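Local coordinates for protein probable 2-dehydro-3-deoxygalactonokinase DgoK1 (Sinorhizobium meliloti, PDB 3T69) that probably phosphorylates 2-dehydro-3-deoxy-D-galactonate with ATP, the kinase step of D-galactonate breakdown in galactose degradation, at residues G25-G28 against A29-E33; G83-E86 against T87-L91; T276-S280 against Q281-V285. All coordinates share one frame; numbering follows the deposited sequence.

Contact 1 (G25-G28 against A29-E33); sequences GEDG and AVLAE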
loop_
_atom_site.group_PDB
_atom_site.type_symbol
_atom_site.label_atom_id
_atom_site.label_comp_id
_atom_site.label_asym_id
_atom_site.label_seq_id
_atom_site.Cartn_x
_atom_site.Cartn_y
_atom_site.Cartn_z
ATOM N N GLY B 25 -27.226 25.126 21.603
ATOM C CA GLY B 25 -27.938 25.886 22.635
ATOM C C GLY B 25 -28.176 25.082 23.900
ATOM O O GLY B 25 -28.131 23.854 23.874
ATOM N N GLU B 26 -28.436 25.777 25.005
ATOM C CA GLU B 26 -28.846 25.161 26.283
ATOM C C GLU B 26 -30.098 24.227 26.204
ATOM O O GLU B 26 -30.328 23.348 27.067
ATOM C CB GLU B 26 -29.082 26.274 27.296
ATOM C CG GLU B 26 -27.837 27.140 27.564
ATOM C CD GLU B 26 -28.178 28.441 28.277
ATOM O OE1 GLU B 26 -27.937 28.500 29.508
ATOM O OE2 GLU B 26 -28.701 29.385 27.605
ATOM N N ASP B 27 -30.904 24.458 25.166
ATOM C CA ASP B 27 -32.031 23.615 24.779
ATOM C C ASP B 27 -31.533 22.245 24.292
ATOM O O ASP B 27 -32.249 21.246 24.411
ATOM C CB ASP B 27 -32.823 24.303 23.642
ATOM C CG ASP B 27 -32.164 24.115 22.238
ATOM O OD1 ASP B 27 -32.817 23.534 21.335
ATOM O OD2 ASP B 27 -30.993 24.528 22.038
ATOM N N GLY B 28 -30.322 22.228 23.722
ATOM C CA GLY B 28 -29.722 21.034 23.128
ATOM C C GLY B 28 -29.623 21.060 21.605
ATOM O O GLY B 28 -28.940 20.220 21.005
ATOM N N ALA B 29 -30.297 22.019 20.972
ATOM C CA ALA B 29 -30.373 22.055 19.499
ATOM C C ALA B 29 -29.129 22.617 18.826
ATOM O O ALA B 29 -28.456 23.477 19.377
ATOM C CB ALA B 29 -31.602 22.837 19.036
ATOM N N VAL B 30 -28.841 22.124 17.628
ATOM C CA VAL B 30 -27.928 22.795 16.705
ATOM C C VAL B 30 -28.567 24.107 16.299
ATOM O O VAL B 30 -29.751 24.143 15.963
ATOM C CB VAL B 30 -27.702 21.950 15.413
ATOM C CG1 VAL B 30 -26.673 22.604 14.463
ATOM C CG2 VAL B 30 -27.331 20.474 15.755
ATOM N N LEU B 31 -27.774 25.175 16.362
ATOM C CA LEU B 31 -28.157 26.539 15.959
ATOM C C LEU B 31 -27.486 26.933 14.637
ATOM O O LEU B 31 -28.071 27.643 13.850
ATOM C CB LEU B 31 -27.784 27.551 17.054
ATOM C CG LEU B 31 -28.642 27.929 18.288
ATOM C CD1 LEU B 31 -29.729 26.917 18.756
ATOM C CD2 LEU B 31 -27.739 28.288 19.452
ATOM N N ALA B 32 -26.251 26.492 14.409
ATOM C CA ALA B 32 -25.569 26.705 13.124
ATOM C C ALA B 32 -24.581 25.554 12.774
ATOM O O ALA B 32 -24.504 24.561 13.520
ATOM C CB ALA B 32 -24.904 28.055 13.091
ATOM N N GLU B 33 -23.858 25.676 11.646
ATOM C CA GLU B 33 -22.950 24.610 11.110
ATOM C C GLU B 33 -21.958 25.150 10.059
ATOM O O GLU B 33 -22.279 26.049 9.290
ATOM C CB GLU B 33 -23.738 23.428 10.488
ATOM C CG GLU B 33 -22.861 22.244 9.947
ATOM C CD GLU B 33 -23.215 21.774 8.509
ATOM O OE1 GLU B 33 -24.424 21.643 8.178
ATOM O OE2 GLU B 33 -22.278 21.527 7.706
#
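A beta hairpin turns here between the antiparallel strands 19-24 and 30-36, and Gly25 pairs with Ala29 at its end. The turn is a type I beta turn from Gly25 to Gly28 followed by a G1 beta bulge at Gly28, the combination expected when a glycine with positive phi closes such a hairpin. Gly25 is gripped at both ends of its backbone: its N donates to Ala29 O at 3.0 Å, while its O receives Gly28 N at 2.7 Å. Glycine suits both places. At Gly28 phi is 109°, where a side chain would press on the preceding carbonyl oxygen; at Gly25 a beta carbon would probably crowd the Asp27 carboxylate as modelled, a weaker argument.

Asp27 adds a side-chain bond. Its carboxylate reaches forward to the amide two residues on to form an Asx turn, Ala29 N donating to Asp27 OD2 at 2.8 Å. The N-H reaches this oxygen from above the carboxylate plane, 49° out of it. The torsion behind this puts CG between the backbone N and the carbonyl carbon (chi1 80°), and the short side chain of aspartate suits a turn of this kind.

Beyond the turn, Leu31 continues the hairpin by backbone hydrogen bonds with Ile23, and Val30 rests on Ile24 of the neighbouring strand. Glu26, the second residue of the turn, points away from the strand and touches Leu308. Most of the contact lies on the protein surface, with Gly25 its buried member. The isobutyl group of Leu31 bends back alongside this glycine, Leu31 CD2 coming to 3.9 Å from Gly25 N and 4.0 Å from Gly25 CA.

Contact 2 (G83-E86 against T87-L91); sequences GYIE and TPAAL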
loop_
_atom_site.group_PDB
_atom_site.type_symbol
_atom_site.label_atom_id
_atom_site.label_comp_id
_atom_site.label_asym_id
_atom_site.label_seq_id
_atom_site.Cartn_x
_atom_site.Cartn_y
_atom_site.Cartn_z
ATOM N N GLY B 83 -3.508 14.638 25.183
ATOM C CA GLY B 83 -2.756 13.408 25.460
ATOM C C GLY B 83 -3.340 12.191 24.797
ATOM O O GLY B 83 -3.929 12.270 23.720
ATOM N N TYR B 84 -3.201 11.061 25.481
ATOM C CA TYR B 84 -3.889 9.858 25.106
ATOM C C TYR B 84 -4.236 9.251 26.437
ATOM O O TYR B 84 -3.460 9.348 27.394
ATOM C CB TYR B 84 -2.956 8.865 24.435
ATOM C CG TYR B 84 -2.540 9.100 23.017
ATOM C CD1 TYR B 84 -1.179 9.220 22.685
ATOM C CD2 TYR B 84 -3.485 9.136 21.984
ATOM C CE1 TYR B 84 -0.768 9.419 21.346
ATOM C CE2 TYR B 84 -3.096 9.324 20.657
ATOM C CZ TYR B 84 -1.735 9.457 20.336
ATOM O OH TYR B 84 -1.368 9.625 19.008
ATOM N N ILE B 85 -5.381 8.599 26.508
ATOM C CA ILE B 85 -5.692 7.852 27.688
ATOM C C ILE B 85 -5.483 6.446 27.214
ATOM O O ILE B 85 -5.880 6.047 26.089
ATOM C CB ILE B 85 -7.177 8.061 28.174
ATOM C CG1 ILE B 85 -7.439 9.501 28.605
ATOM C CG2 ILE B 85 -7.535 7.083 29.304
ATOM C CD1 ILE B 85 -8.980 9.875 28.641
ATOM N N GLU B 86 -4.874 5.670 28.081
ATOM C CA GLU B 86 -4.519 4.353 27.683
ATOM C C GLU B 86 -5.677 3.359 27.934
ATOM O O GLU B 86 -6.549 3.595 28.787
ATOM C CB GLU B 86 -3.157 4.017 28.262
ATOM C CG GLU B 86 -3.073 3.394 29.602
ATOM C CD GLU B 86 -1.663 2.738 29.766
ATOM O OE1 GLU B 86 -1.446 1.666 29.099
ATOM O OE2 GLU B 86 -0.780 3.334 30.487
ATOM N N THR B 87 -5.724 2.310 27.122
ATOM C CA THR B 87 -6.805 1.370 27.124
ATOM C C THR B 87 -6.393 0.215 28.007
ATOM O O THR B 87 -5.246 -0.101 28.100
ATOM C CB THR B 87 -7.048 0.799 25.712
ATOM O OG1 THR B 87 -5.844 0.165 25.237
ATOM C CG2 THR B 87 -7.487 1.869 24.770
ATOM N N PRO B 88 -7.340 -0.450 28.649
ATOM C CA PRO B 88 -8.767 -0.162 28.619
ATOM C C PRO B 88 -9.011 1.168 29.318
ATOM O O PRO B 88 -8.296 1.517 30.258
ATOM C CB PRO B 88 -9.381 -1.314 29.421
ATOM C CG PRO B 88 -8.255 -2.379 29.497
ATOM C CD PRO B 88 -7.021 -1.541 29.593
ATOM N N ALA B 89 -9.994 1.896 28.819
ATOM C CA ALA B 89 -10.238 3.219 29.269
ATOM C C ALA B 89 -11.726 3.368 29.336
ATOM O O ALA B 89 -12.459 3.002 28.387
ATOM C CB ALA B 89 -9.662 4.228 28.276
ATOM N N ALA B 90 -12.184 3.919 30.458
ATOM C CA ALA B 90 -13.589 4.269 30.588
ATOM C C ALA B 90 -13.845 5.536 29.771
ATOM O O ALA B 90 -13.204 6.565 29.989
ATOM C CB ALA B 90 -13.934 4.484 32.072
ATOM N N LEU B 91 -14.774 5.468 28.837
ATOM C CA LEU B 91 -15.176 6.650 28.043
ATOM C C LEU B 91 -15.468 7.900 28.851
ATOM O O LEU B 91 -15.298 9.003 28.363
ATOM C CB LEU B 91 -16.418 6.324 27.240
ATOM C CG LEU B 91 -16.338 5.612 25.873
ATOM C CD1 LEU B 91 -14.932 5.322 25.422
ATOM C CD2 LEU B 91 -17.225 4.364 25.810
HETATM O O HOH W 1 -2.490 -0.045 26.929
#
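Two flat groups, the carboxylate of Glu86 and the cis peptide between Thr87 and Pro88, are tied together at their oxygens by one water. The water donates to Glu86 OE1 at 3.0 Å and to Thr87 O at 3.0 Å, so the acid is linked through the water to the carbonyl of the next residue without touching it directly. Glu86 reaches the water with CG placed between its own N and carbonyl carbon (chi1 90°) and the chain extended beyond. The Pro88 ring touches Arg162 and Glu164 of strand 162-169. The peptide group of Glu86 meets a methyl: Ala89 CB approaches Glu86 O from well outside the peptide plane.

Because the Thr87-Pro88 bond is cis, Thr87 CA and Pro88 CA lie only 2.9 Å apart, and the chain bends sharply. Proline is the residue most tolerant of that geometry. The bend carries the chain from strand 84-86, parallel to strand 108-116 in one mixed sheet, to strand 89-90, an outermost strand of the other within this chain, antiparallel to strand 162-169. Thr87, at the corner, stays attached to the first sheet through backbone bonding with Ala115 and a weak hydrogen bond from its side chain, Thr87 OG1, to Ala115 O.

Inside the bend the two strands touch through two methyl groups. Ile85 is buried, packing on Pro112 and Leu114, and holds CG2 opposite its backbone N, from where Ile85 CG2 meets Ala89 CB at 3.7 Å. Alanine is a fitting partner, since its methyl is small enough to meet both Ile85 CG2 and Glu86 O.

Contact 3 (T276-S280 against Q281-V285); sequences TALES and QGLNV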
loop_
_atom_site.group_PDB
_atom_site.type_symbol
_atom_site.label_atom_id
_atom_site.label_comp_id
_atom_site.label_asym_id
_atom_site.label_seq_id
_atom_site.Cartn_x
_atom_site.Cartn_y
_atom_site.Cartn_z
ATOM N N THR B 276 -22.078 -2.810 2.712
ATOM C CA THR B 276 -22.114 -3.640 1.522
ATOM C C THR B 276 -21.030 -4.709 1.647
ATOM O O THR B 276 -21.285 -5.927 1.534
ATOM C CB THR B 276 -21.864 -2.764 0.307
ATOM O OG1 THR B 276 -22.867 -1.753 0.264
ATOM C CG2 THR B 276 -21.889 -3.549 -0.974
ATOM N N ALA B 277 -19.823 -4.241 1.943
ATOM C CA ALA B 277 -18.706 -5.127 2.040
ATOM C C ALA B 277 -18.867 -6.074 3.231
ATOM O O ALA B 277 -18.549 -7.257 3.136
ATOM C CB ALA B 277 -17.407 -4.311 2.094
ATOM N N LEU B 278 -19.372 -5.575 4.346
ATOM C CA LEU B 278 -19.507 -6.430 5.540
ATOM C C LEU B 278 -20.609 -7.516 5.463
ATOM O O LEU B 278 -20.450 -8.641 6.004
ATOM C CB LEU B 278 -19.694 -5.579 6.808
ATOM C CG LEU B 278 -18.537 -4.672 7.230
ATOM C CD1 LEU B 278 -19.029 -3.514 8.036
ATOM C CD2 LEU B 278 -17.480 -5.454 8.004
ATOM N N GLU B 279 -21.731 -7.180 4.823
ATOM C CA GLU B 279 -22.807 -8.143 4.691
ATOM C C GLU B 279 -22.356 -9.280 3.790
ATOM O O GLU B 279 -22.471 -10.455 4.179
ATOM C CB GLU B 279 -24.091 -7.474 4.202
ATOM C CG GLU B 279 -24.840 -6.796 5.343
ATOM C CD GLU B 279 -25.818 -5.696 4.912
ATOM O OE1 GLU B 279 -25.689 -5.080 3.824
ATOM O OE2 GLU B 279 -26.719 -5.420 5.724
ATOM N N SER B 280 -21.794 -8.930 2.626
ATOM C CA SER B 280 -21.225 -9.928 1.704
ATOM C C SER B 280 -20.362 -10.969 2.417
ATOM O O SER B 280 -20.266 -12.095 1.958
ATOM C CB SER B 280 -20.471 -9.272 0.539
ATOM O OG SER B 280 -19.188 -8.819 0.938
ATOM N N GLN B 281 -19.765 -10.613 3.555
ATOM C CA GLN B 281 -18.977 -11.602 4.308
ATOM C C GLN B 281 -19.753 -12.280 5.401
ATOM O O GLN B 281 -19.162 -12.994 6.228
ATOM C CB GLN B 281 -17.638 -11.048 4.844
ATOM C CG GLN B 281 -16.752 -10.421 3.769
ATOM C CD GLN B 281 -16.590 -11.311 2.533
ATOM O OE1 GLN B 281 -16.155 -12.469 2.629
ATOM N NE2 GLN B 281 -16.934 -10.769 1.369
ATOM N N GLY B 282 -21.073 -12.072 5.378
ATOM C CA GLY B 282 -22.009 -12.778 6.255
ATOM C C GLY B 282 -22.131 -12.202 7.660
ATOM O O GLY B 282 -22.358 -12.941 8.625
ATOM N N LEU B 283 -21.989 -10.880 7.770
ATOM C CA LEU B 283 -22.178 -10.192 9.042
ATOM C C LEU B 283 -23.407 -9.309 9.070
ATOM O O LEU B 283 -23.716 -8.621 8.101
ATOM C CB LEU B 283 -20.968 -9.316 9.355
ATOM C CG LEU B 283 -19.657 -10.064 9.392
ATOM C CD1 LEU B 283 -18.562 -9.070 9.124
ATOM C CD2 LEU B 283 -19.474 -10.791 10.732
ATOM N N ASN B 284 -24.064 -9.295 10.225
ATOM C CA ASN B 284 -25.112 -8.305 10.533
ATOM C C ASN B 284 -24.493 -6.963 10.830
ATOM O O ASN B 284 -23.502 -6.869 11.557
ATOM C CB ASN B 284 -25.956 -8.759 11.728
ATOM C CG ASN B 284 -26.648 -10.072 11.464
ATOM O OD1 ASN B 284 -26.318 -11.127 12.054
ATOM N ND2 ASN B 284 -27.587 -10.036 10.527
ATOM N N VAL B 285 -25.093 -5.934 10.264
ATOM C CA VAL B 285 -24.636 -4.575 10.441
ATOM C C VAL B 285 -25.732 -3.688 11.041
ATOM O O VAL B 285 -26.616 -3.178 10.297
ATOM C CB VAL B 285 -24.141 -3.947 9.097
ATOM C CG1 VAL B 285 -23.923 -2.421 9.225
ATOM C CG2 VAL B 285 -22.882 -4.634 8.627
#
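This is a helix C-terminal capping contact: the chain leaves helix 268-280 through Gly282 and turns through Leu283 into strand 284-285, helix and strand being elements of one beta-alpha-beta unit. Two backbone bonds close the end, Leu283 N to Leu278 O at 3.2 Å and Gly282 N to Glu279 O; Gly282 takes the positive phi (82°) that glycine tolerates easily.

Leucines suit the two apolar places because both are buried, Leu278 against Ile249 and Leu264, Leu283 against Val259. Leu278 CD2 meets Leu283 CD1 at 3.9 Å, while Leu278 CB touches Val285 CG2 at 3.8 Å, those two side chains crossing at about a right angle.

On another side Gln281 curls back over the last turn. Its chain is bent at chi2 (-49°), bringing Gln281 NE2 to Ser280 OG at 3.0 Å, with Ser280 OG lying 28° out of the Gln281 amide plane; Ser280 OG itself donates to Ala277 O at 2.8 Å. The same amide nitrogen reaches Ser206 OG of helix 199-210. A leucine in place of Gln281 would probably leave both serine hydroxyls without this donor and break the polar link between the helices.

The glycine, the paired backbone bonds and the apolar pair across them are characteristic of a Schellman motif.

Along the chain the three contacts come in series, all within one sequence family, and none touches another. Contact 1 and contact 2 have centres about 29 Å apart and both reach the eight-stranded mixed sheet, the first through strand 30-36 and the second through strand 84-86. Contact 2 and contact 3, also about 29 Å between centres, share the six-stranded sheet, whose outermost strands within the chain are 89-90 and 284-285. Contacts 1 and 3 are the most distant, with centres about 36 Å apart. Contact 2 thus stands where the chain passes between the sheets, whereas contacts 1 and 3 each shape a local turn, consistent with the two-part build of ASKHA-type kinases.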